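Local coordinates for DegV family protein (Eubacterium eligens, PDB 3FDJ) that is of unknown function but, as in other DegV family proteins, probably binds a fatty acid in the cleft between its two domains, at residues D9-I14 against K116-Q121; F79-T84 against P120-I125; G223-I228 against T250-V255. All blocks are in the same frame, centred on the assembly; numbering follows the deposited sequence.

Contact 1: D9-I14 against K116-Q121; sequences DSACDI and KSTGPQ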
loop_
_atom_site.group_PDB
_atom_site.type_symbol
_atom_site.label_atom_id
_atom_site.label_comp_id
_atom_site.label_asym_id
_atom_site.label_seq_id
_atom_site.Cartn_x
_atom_site.Cartn_y
_atom_site.Cartn_z
ATOM N N ASP A 9 -8.310 0.417 -3.662
ATOM C CA ASP A 9 -8.658 0.583 -2.276
ATOM C C ASP A 9 -7.732 1.588 -1.569
ATOM O O ASP A 9 -6.619 1.895 -2.028
ATOM C CB ASP A 9 -8.749 -0.735 -1.547
ATOM C CG ASP A 9 -7.432 -1.381 -1.382
ATOM O OD1 ASP A 9 -6.577 -0.794 -0.651
ATOM O OD2 ASP A 9 -7.260 -2.497 -1.939
ATOM N N SER A 10 -8.215 2.081 -0.435
ATOM C CA SER A 10 -7.562 3.170 0.293
ATOM C C SER A 10 -6.206 2.787 0.911
ATOM O O SER A 10 -5.489 3.660 1.385
ATOM C CB SER A 10 -8.512 3.706 1.375
ATOM O OG SER A 10 -8.697 2.758 2.421
ATOM N N ALA A 11 -5.842 1.505 0.872
ATOM C CA ALA A 11 -4.476 1.094 1.243
ATOM C C ALA A 11 -3.418 1.688 0.307
ATOM O O ALA A 11 -2.233 1.617 0.628
ATOM C CB ALA A 11 -4.343 -0.404 1.298
ATOM N N CYS A 12 -3.829 2.264 -0.825
ATOM C CA CYS A 12 -2.888 2.940 -1.725
ATOM C C CYS A 12 -2.421 4.305 -1.202
ATOM O O CYS A 12 -1.499 4.897 -1.757
ATOM C CB CYS A 12 -3.487 3.088 -3.119
ATOM S SG CYS A 12 -4.759 4.314 -3.234
ATOM N N ASP A 13 -3.071 4.793 -0.142
ATOM C CA ASP A 13 -2.712 6.046 0.572
ATOM C C ASP A 13 -3.034 7.350 -0.188
ATOM O O ASP A 13 -2.835 8.436 0.371
ATOM C CB ASP A 13 -1.219 6.094 0.992
ATOM C CG ASP A 13 -0.763 4.865 1.804
ATOM O OD1 ASP A 13 -1.412 4.553 2.831
ATOM O OD2 ASP A 13 0.286 4.251 1.434
ATOM N N ILE A 14 -3.528 7.266 -1.423
ATOM C CA ILE A 14 -3.747 8.464 -2.246
ATOM C C ILE A 14 -5.211 8.590 -2.620
ATOM O O ILE A 14 -5.964 7.602 -2.582
ATOM C CB ILE A 14 -2.843 8.513 -3.500
ATOM C CG1 ILE A 14 -3.076 7.321 -4.430
ATOM C CG2 ILE A 14 -1.383 8.532 -3.060
ATOM C CD1 ILE A 14 -2.508 7.487 -5.836
ATOM N N LYS A 116 -0.457 -7.936 -4.610
ATOM C CA LYS A 116 0.439 -8.770 -3.812
ATOM C C LYS A 116 1.225 -7.915 -2.801
ATOM O O LYS A 116 2.262 -8.322 -2.290
ATOM C CB LYS A 116 1.393 -9.549 -4.709
ATOM C CG LYS A 116 0.731 -10.315 -5.850
ATOM C CD LYS A 116 1.825 -11.080 -6.595
ATOM C CE LYS A 116 1.376 -11.704 -7.879
ATOM N NZ LYS A 116 2.495 -12.547 -8.411
ATOM N N SER A 117 0.695 -6.748 -2.486
ATOM C CA SER A 117 1.371 -5.831 -1.613
ATOM C C SER A 117 0.402 -4.792 -1.030
ATOM O O SER A 117 -0.754 -5.101 -0.750
ATOM C CB SER A 117 2.501 -5.170 -2.413
ATOM O OG SER A 117 3.410 -4.462 -1.569
ATOM N N THR A 118 0.899 -3.578 -0.808
ATOM C CA THR A 118 0.128 -2.508 -0.179
ATOM C C THR A 118 0.829 -1.184 -0.439
ATOM O O THR A 118 1.970 -1.155 -0.927
ATOM C CB THR A 118 0.001 -2.732 1.340
ATOM O OG1 THR A 118 -1.065 -1.918 1.849
ATOM C CG2 THR A 118 1.336 -2.424 2.072
ATOM N N GLY A 119 0.141 -0.098 -0.103
ATOM C CA GLY A 119 0.731 1.224 -0.012
ATOM C C GLY A 119 1.534 1.628 -1.221
ATOM O O GLY A 119 0.998 1.680 -2.329
ATOM N N PRO A 120 2.831 1.937 -1.016
ATOM C CA PRO A 120 3.577 2.503 -2.121
ATOM C C PRO A 120 3.745 1.596 -3.321
ATOM O O PRO A 120 3.957 2.096 -4.422
ATOM C CB PRO A 120 4.936 2.867 -1.498
ATOM C CG PRO A 120 5.035 2.030 -0.295
ATOM C CD PRO A 120 3.615 1.944 0.219
ATOM N N GLN A 121 3.659 0.280 -3.133
ATOM C CA GLN A 121 3.706 -0.626 -4.285
ATOM C C GLN A 121 2.425 -0.512 -5.127
ATOM O O GLN A 121 2.491 -0.518 -6.368
ATOM C CB GLN A 121 4.005 -2.066 -3.834
ATOM C CG GLN A 121 4.361 -3.053 -4.986
ATOM C CD GLN A 121 5.252 -4.230 -4.554
ATOM O OE1 GLN A 121 5.368 -4.548 -3.373
ATOM N NE2 GLN A 121 5.830 -4.931 -5.537
#
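Ala11 and Gly119 meet backbone to backbone. Gly119 N gives Ala11 O a weak hydrogen bond of 3.0 Å, bent to 123° at the hydrogen. Gly119 CA adds a CH...O contact to the same oxygen, so two neighbouring atoms of Gly119 share one acceptor. Side chains close in around this link. The Thr118 hydroxyl lies anti to its own backbone N (chi1 -163°), which brings OG1 to 3.7 Å from the methyl CB of Ala11. Asp13 rests its carboxylate against the glycine, with OD2 3.4 Å from Gly119 CA. The other Asp13 oxygen, OD1, takes the backbone N-H of Gly259. The positive phi of Gly119 suits a residue without a side chain. An Asx turn fixes segment 9-14 from within: Asp9 OD1 accepts from Ala11 N (2.9 Å) through its anti lone pair. Outside the segment, Asp9 OD2 accepts from Ile83 N. Thr118 lies close to a bound hexaethylene glycol, probably from the crystallisation liquor, though it may mark a pocket. Here the loop after strand 5-9 meets the glycine N-cap of helix 120-134, where the two alpha/beta domains of the DegV fold face each other, the region where relatives are thought to bind fatty acid.

Contact 2: F79-T84 against P120-I125; sequences FVVTIT and PQMRII
Val81 is a forked bump that fits against two helix side chains, Met122 and Ile125. Met122 is present as selenomethionine. Its chain is extended to SE and then bends (chi3 65°), so CE curls back toward the strand. The CG1 branch of Val81 sits in this curve. Val81 CG1 is 4.1 Å from Met122 CB and 4.0 Å from Met122 CE, and the two side chains run past each other in opposite directions. The CG2 branch of Val81 turns toward the next turn of the helix and meets Ile125 CG2 at 3.9 Å. The methyl end of Met122 goes deeper, to the backbone of the strand. Met122 CE lies 3.4 Å from Val81 O and 3.7 Å from Thr82 C. The bulky selenium follows, with Met122 SE 3.8 Å from Ile83 N. No hydrogen bond crosses the contact, so the direct contact is van der Waals packing. Ile125 is backed by Met150 of helix 139-150. On the other side of the strand, Thr82 touches helix 90-102, so the sheet is covered on both faces. The helix axis lies 9.0 Å from that of strand 79-82 and runs nearly antiparallel to it (164°). This is helix-on-sheet packing of a three-layer alpha/beta/alpha domain.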
loop_
_atom_site.group_PDB
_atom_site.type_symbol
_atom_site.label_atom_id
_atom_site.label_comp_id
_atom_site.label_asym_id
_atom_site.label_seq_id
_atom_site.Cartn_x
_atom_site.Cartn_y
_atom_site.Cartn_z
ATOM N N PHE A 79 -9.362 -0.349 -14.489
ATOM C CA PHE A 79 -8.367 -1.126 -13.777
ATOM C C PHE A 79 -8.585 -0.866 -12.299
ATOM O O PHE A 79 -8.729 0.287 -11.868
ATOM C CB PHE A 79 -6.925 -0.767 -14.192
ATOM C CG PHE A 79 -6.557 -1.243 -15.555
ATOM C CD1 PHE A 79 -6.230 -2.581 -15.784
ATOM C CD2 PHE A 79 -6.552 -0.374 -16.628
ATOM C CE1 PHE A 79 -5.900 -3.010 -17.057
ATOM C CE2 PHE A 79 -6.245 -0.815 -17.926
ATOM C CZ PHE A 79 -5.934 -2.131 -18.134
ATOM N N VAL A 80 -8.617 -1.948 -11.525
ATOM C CA VAL A 80 -8.801 -1.880 -10.079
ATOM C C VAL A 80 -7.579 -2.459 -9.414
ATOM O O VAL A 80 -7.225 -3.613 -9.695
ATOM C CB VAL A 80 -10.038 -2.683 -9.636
ATOM C CG1 VAL A 80 -10.312 -2.435 -8.145
ATOM C CG2 VAL A 80 -11.283 -2.317 -10.479
ATOM N N VAL A 81 -6.921 -1.699 -8.534
ATOM C CA VAL A 81 -5.749 -2.221 -7.810
ATOM C C VAL A 81 -6.135 -2.474 -6.360
ATOM O O VAL A 81 -6.735 -1.614 -5.715
ATOM C CB VAL A 81 -4.558 -1.256 -7.910
ATOM C CG1 VAL A 81 -3.310 -1.829 -7.178
ATOM C CG2 VAL A 81 -4.232 -0.967 -9.395
ATOM N N THR A 82 -5.848 -3.671 -5.864
ATOM C CA THR A 82 -6.200 -4.013 -4.495
ATOM C C THR A 82 -4.976 -4.386 -3.666
ATOM O O THR A 82 -3.952 -4.793 -4.182
ATOM C CB THR A 82 -7.225 -5.184 -4.374
ATOM O OG1 THR A 82 -6.596 -6.440 -4.649
ATOM C CG2 THR A 82 -8.459 -4.997 -5.325
ATOM N N ILE A 83 -5.113 -4.215 -2.362
ATOM C CA ILE A 83 -4.173 -4.742 -1.382
ATOM C C ILE A 83 -4.133 -6.274 -1.524
ATOM O O ILE A 83 -5.103 -6.908 -1.970
ATOM C CB ILE A 83 -4.593 -4.271 0.034
ATOM C CG1 ILE A 83 -3.668 -4.818 1.154
ATOM C CG2 ILE A 83 -6.020 -4.645 0.286
ATOM C CD1 ILE A 83 -3.813 -4.028 2.454
ATOM N N THR A 84 -2.987 -6.851 -1.186
ATOM C CA THR A 84 -2.742 -8.274 -1.304
ATOM C C THR A 84 -3.903 -9.186 -0.886
ATOM O O THR A 84 -4.473 -9.094 0.222
ATOM C CB THR A 84 -1.467 -8.678 -0.531
ATOM O OG1 THR A 84 -1.315 -10.097 -0.606
ATOM C CG2 THR A 84 -1.517 -8.217 0.931
ATOM N N PRO A 120 2.831 1.937 -1.016
ATOM C CA PRO A 120 3.577 2.503 -2.121
ATOM C C PRO A 120 3.745 1.596 -3.321
ATOM O O PRO A 120 3.957 2.096 -4.422
ATOM C CB PRO A 120 4.936 2.867 -1.498
ATOM C CG PRO A 120 5.035 2.030 -0.295
ATOM C CD PRO A 120 3.615 1.944 0.219
ATOM N N GLN A 121 3.659 0.280 -3.133
ATOM C CA GLN A 121 3.706 -0.626 -4.285
ATOM C C GLN A 121 2.425 -0.512 -5.127
ATOM O O GLN A 121 2.491 -0.518 -6.368
ATOM C CB GLN A 121 4.005 -2.066 -3.834
ATOM C CG GLN A 121 4.361 -3.053 -4.986
ATOM C CD GLN A 121 5.252 -4.230 -4.554
ATOM O OE1 GLN A 121 5.368 -4.548 -3.373
ATOM N NE2 GLN A 121 5.830 -4.931 -5.537
HETATM N N MSE A 122 1.282 -0.377 -4.461
HETATM C CA MSE A 122 0.002 -0.085 -5.146
HETATM C C MSE A 122 0.120 1.248 -5.877
HETATM O O MSE A 122 -0.288 1.352 -7.036
HETATM C CB MSE A 122 -1.183 -0.047 -4.160
HETATM C CG MSE A 122 -1.453 -1.376 -3.488
HETATM SE SE MSE A 122 -2.844 -1.224 -2.181
HETATM C CE MSE A 122 -4.357 -0.789 -3.410
ATOM N N ARG A 123 0.721 2.252 -5.230
ATOM C CA ARG A 123 0.950 3.533 -5.909
ATOM C C ARG A 123 1.787 3.399 -7.176
ATOM O O ARG A 123 1.429 3.967 -8.211
ATOM C CB ARG A 123 1.555 4.589 -4.972
ATOM C CG ARG A 123 1.692 5.903 -5.642
ATOM C CD ARG A 123 2.120 6.985 -4.697
ATOM N NE ARG A 123 2.235 8.219 -5.453
ATOM C CZ ARG A 123 2.166 9.441 -4.930
ATOM N NH1 ARG A 123 1.993 9.636 -3.612
ATOM N NH2 ARG A 123 2.245 10.480 -5.749
ATOM N N ILE A 124 2.892 2.653 -7.099
ATOM C CA ILE A 124 3.746 2.432 -8.267
ATOM C C ILE A 124 2.979 1.737 -9.406
ATOM O O ILE A 124 3.133 2.082 -10.574
ATOM C CB ILE A 124 5.047 1.691 -7.872
ATOM C CG1 ILE A 124 5.981 2.671 -7.163
ATOM C CG2 ILE A 124 5.761 1.099 -9.092
ATOM C CD1 ILE A 124 7.368 2.108 -6.772
ATOM N N ILE A 125 2.170 0.752 -9.070
ATOM C CA ILE A 125 1.325 0.095 -10.071
ATOM C C ILE A 125 0.378 1.116 -10.741
ATOM O O ILE A 125 0.303 1.199 -11.964
ATOM C CB ILE A 125 0.554 -1.087 -9.455
ATOM C CG1 ILE A 125 1.548 -2.175 -9.051
ATOM C CG2 ILE A 125 -0.490 -1.642 -10.439
ATOM C CD1 ILE A 125 0.977 -3.264 -8.125
#

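Contact 3: G223-I228 against T250-V255; sequences GGKLRI and TTDVCV
Arg227 grips Asp252 end-on. Arg227 NH1 and NH2 both bond to the single atom OD1 of Asp252, each at 3.0 Å, and together they form a salt bridge. OD1 lies in the guanidinium plane, but the carboxylate is turned 55° against that plane, and both nitrogens reach OD1 from one face of the carboxylate. A bend at chi2 (-66°) folds the arginine back along its strand. Arg227 NH1 can therefore also bond Leu226 O at 2.9 Å, from above the carbonyl plane. Leu226 O accepts a second bond from Cys254 N. Glu127 gives NH2 another carboxylate partner and also pairs with Lys225 NZ. A leucine in place of Arg227 would probably leave Asp252 OD1 without its two-nitrogen partner and Glu127 with Lys225 alone of these two cations. Between the strands, Leu226 N bonds Asp252 O at 3.0 Å and Ile228 N bonds Cys254 O at 2.9 Å. This is the parallel pairing of a beta-alpha-beta unit, strand 226-230, helix 234-248 and strand 253-257. The last of these is an outermost strand of the sheet. On the arginine's face, Cys254 CB lies over the guanidinium and 3.6 Å from Arg227 CD, and helix 120-134 covers this side. Leu226 and Val253 lie side by side on the other face, with CD2 of Leu226 3.7 Å from CG1 of Val253. Leu226 and Ile228 touch helix 234-248. At the start of the pair, one water bridges Gly223 O to Asp252 N. Close by, Thr250 CG2 packs 3.4 Å from Gly224 O.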
loop_
_atom_site.group_PDB
_atom_site.type_symbol
_atom_site.label_atom_id
_atom_site.label_comp_id
_atom_site.label_asym_id
_atom_site.label_seq_id
_atom_site.Cartn_x
_atom_site.Cartn_y
_atom_site.Cartn_z
ATOM N N GLY A 223 18.275 2.815 -9.137
ATOM C CA GLY A 223 17.953 4.235 -9.223
ATOM C C GLY A 223 16.627 4.605 -9.869
ATOM O O GLY A 223 16.417 5.759 -10.188
ATOM N N GLY A 224 15.741 3.634 -10.069
ATOM C CA GLY A 224 14.418 3.891 -10.642
ATOM C C GLY A 224 13.420 4.476 -9.649
ATOM O O GLY A 224 13.765 4.893 -8.549
ATOM N N LYS A 225 12.158 4.473 -10.041
ATOM C CA LYS A 225 11.123 5.104 -9.265
ATOM C C LYS A 225 11.084 4.557 -7.829
ATOM O O LYS A 225 11.211 3.359 -7.607
ATOM C CB LYS A 225 9.789 4.887 -9.983
ATOM C CG LYS A 225 8.625 5.539 -9.303
ATOM C CD LYS A 225 7.325 5.261 -10.033
ATOM C CE LYS A 225 7.286 5.906 -11.372
ATOM N NZ LYS A 225 5.890 6.008 -11.874
ATOM N N LEU A 226 10.928 5.469 -6.872
ATOM C CA LEU A 226 10.949 5.186 -5.440
ATOM C C LEU A 226 9.809 5.943 -4.781
ATOM O O LEU A 226 9.648 7.155 -4.992
ATOM C CB LEU A 226 12.267 5.695 -4.827
ATOM C CG LEU A 226 12.388 5.716 -3.292
ATOM C CD1 LEU A 226 12.385 4.305 -2.785
ATOM C CD2 LEU A 226 13.666 6.488 -2.877
ATOM N N ARG A 227 9.012 5.241 -3.981
ATOM C CA ARG A 227 7.867 5.849 -3.298
ATOM C C ARG A 227 7.942 5.438 -1.838
ATOM O O ARG A 227 8.104 4.261 -1.531
ATOM C CB ARG A 227 6.532 5.386 -3.938
ATOM C CG ARG A 227 6.344 5.854 -5.386
ATOM C CD ARG A 227 6.218 7.356 -5.479
ATOM N NE ARG A 227 6.056 7.839 -6.854
ATOM C CZ ARG A 227 7.019 8.290 -7.651
ATOM N NH1 ARG A 227 8.277 8.403 -7.244
ATOM N NH2 ARG A 227 6.686 8.703 -8.865
ATOM N N ILE A 228 7.878 6.412 -0.940
ATOM C CA ILE A 228 7.990 6.150 0.494
ATOM C C ILE A 228 6.816 6.816 1.219
ATOM O O ILE A 228 6.627 8.046 1.097
ATOM C CB ILE A 228 9.300 6.734 1.082
ATOM C CG1 ILE A 228 10.534 6.313 0.275
ATOM C CG2 ILE A 228 9.421 6.384 2.585
ATOM C CD1 ILE A 228 11.881 7.009 0.694
ATOM N N THR A 250 18.965 8.335 -7.836
ATOM C CA THR A 250 17.527 8.415 -8.082
ATOM C C THR A 250 17.064 9.864 -8.207
ATOM O O THR A 250 17.461 10.701 -7.416
ATOM C CB THR A 250 16.785 7.789 -6.918
ATOM O OG1 THR A 250 17.388 6.524 -6.615
ATOM C CG2 THR A 250 15.285 7.627 -7.231
ATOM N N THR A 251 16.235 10.136 -9.204
ATOM C CA THR A 251 15.588 11.443 -9.346
ATOM C C THR A 251 14.067 11.352 -9.181
ATOM O O THR A 251 13.429 12.362 -8.885
ATOM C CB THR A 251 15.900 12.091 -10.690
ATOM O OG1 THR A 251 15.519 11.214 -11.744
ATOM C CG2 THR A 251 17.401 12.427 -10.800
ATOM N N ASP A 252 13.480 10.170 -9.375
ATOM C CA ASP A 252 12.025 10.032 -9.283
ATOM C C ASP A 252 11.617 9.462 -7.920
ATOM O O ASP A 252 11.406 8.263 -7.771
ATOM C CB ASP A 252 11.489 9.165 -10.427
ATOM C CG ASP A 252 9.972 9.200 -10.522
ATOM O OD1 ASP A 252 9.304 9.816 -9.658
ATOM O OD2 ASP A 252 9.454 8.617 -11.487
ATOM N N VAL A 253 11.505 10.357 -6.944
ATOM C CA VAL A 253 11.233 10.012 -5.555
ATOM C C VAL A 253 10.064 10.833 -5.074
ATOM O O VAL A 253 9.939 12.007 -5.410
ATOM C CB VAL A 253 12.431 10.299 -4.635
ATOM C CG1 VAL A 253 12.153 9.801 -3.184
ATOM C CG2 VAL A 253 13.657 9.632 -5.161
ATOM N N CYS A 254 9.191 10.207 -4.305
ATOM C CA CYS A 254 8.127 10.920 -3.625
ATOM C C CYS A 254 8.006 10.358 -2.195
ATOM O O CYS A 254 7.913 9.140 -2.013
ATOM C CB CYS A 254 6.808 10.778 -4.377
ATOM S SG CYS A 254 5.494 11.794 -3.678
ATOM N N VAL A 255 8.005 11.261 -1.216
ATOM C CA VAL A 255 7.762 10.941 0.195
ATOM C C VAL A 255 6.417 11.547 0.566
ATOM O O VAL A 255 6.172 12.741 0.317
ATOM C CB VAL A 255 8.834 11.575 1.094
ATOM C CG1 VAL A 255 8.425 11.518 2.599
ATOM C CG2 VAL A 255 10.193 10.918 0.850
HETATM O O HOH W 1 14.734 7.940 -10.669
#

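The chain enters through strand 5-9, and segment 9-14 waits about a hundred residues for its partner. Segment 79-84 opens inside that long loop. Contacts 1 and 2 then close almost together, on the start of helix 120-134, where they share Pro120 and Gln121. Contact 2 opens within contact 1 and ends a few residues beyond it. Ser117 O probably also accepts a hydrogen bond from Thr84 N, joining the two contacts. Contact 3 follows in series and closes a short loop around helix 234-248, in the other sheet. Helix 120-134 links all three: Pro120 and Ile124 pack on Arg227, so the first sheet's helix lies against the second sheet.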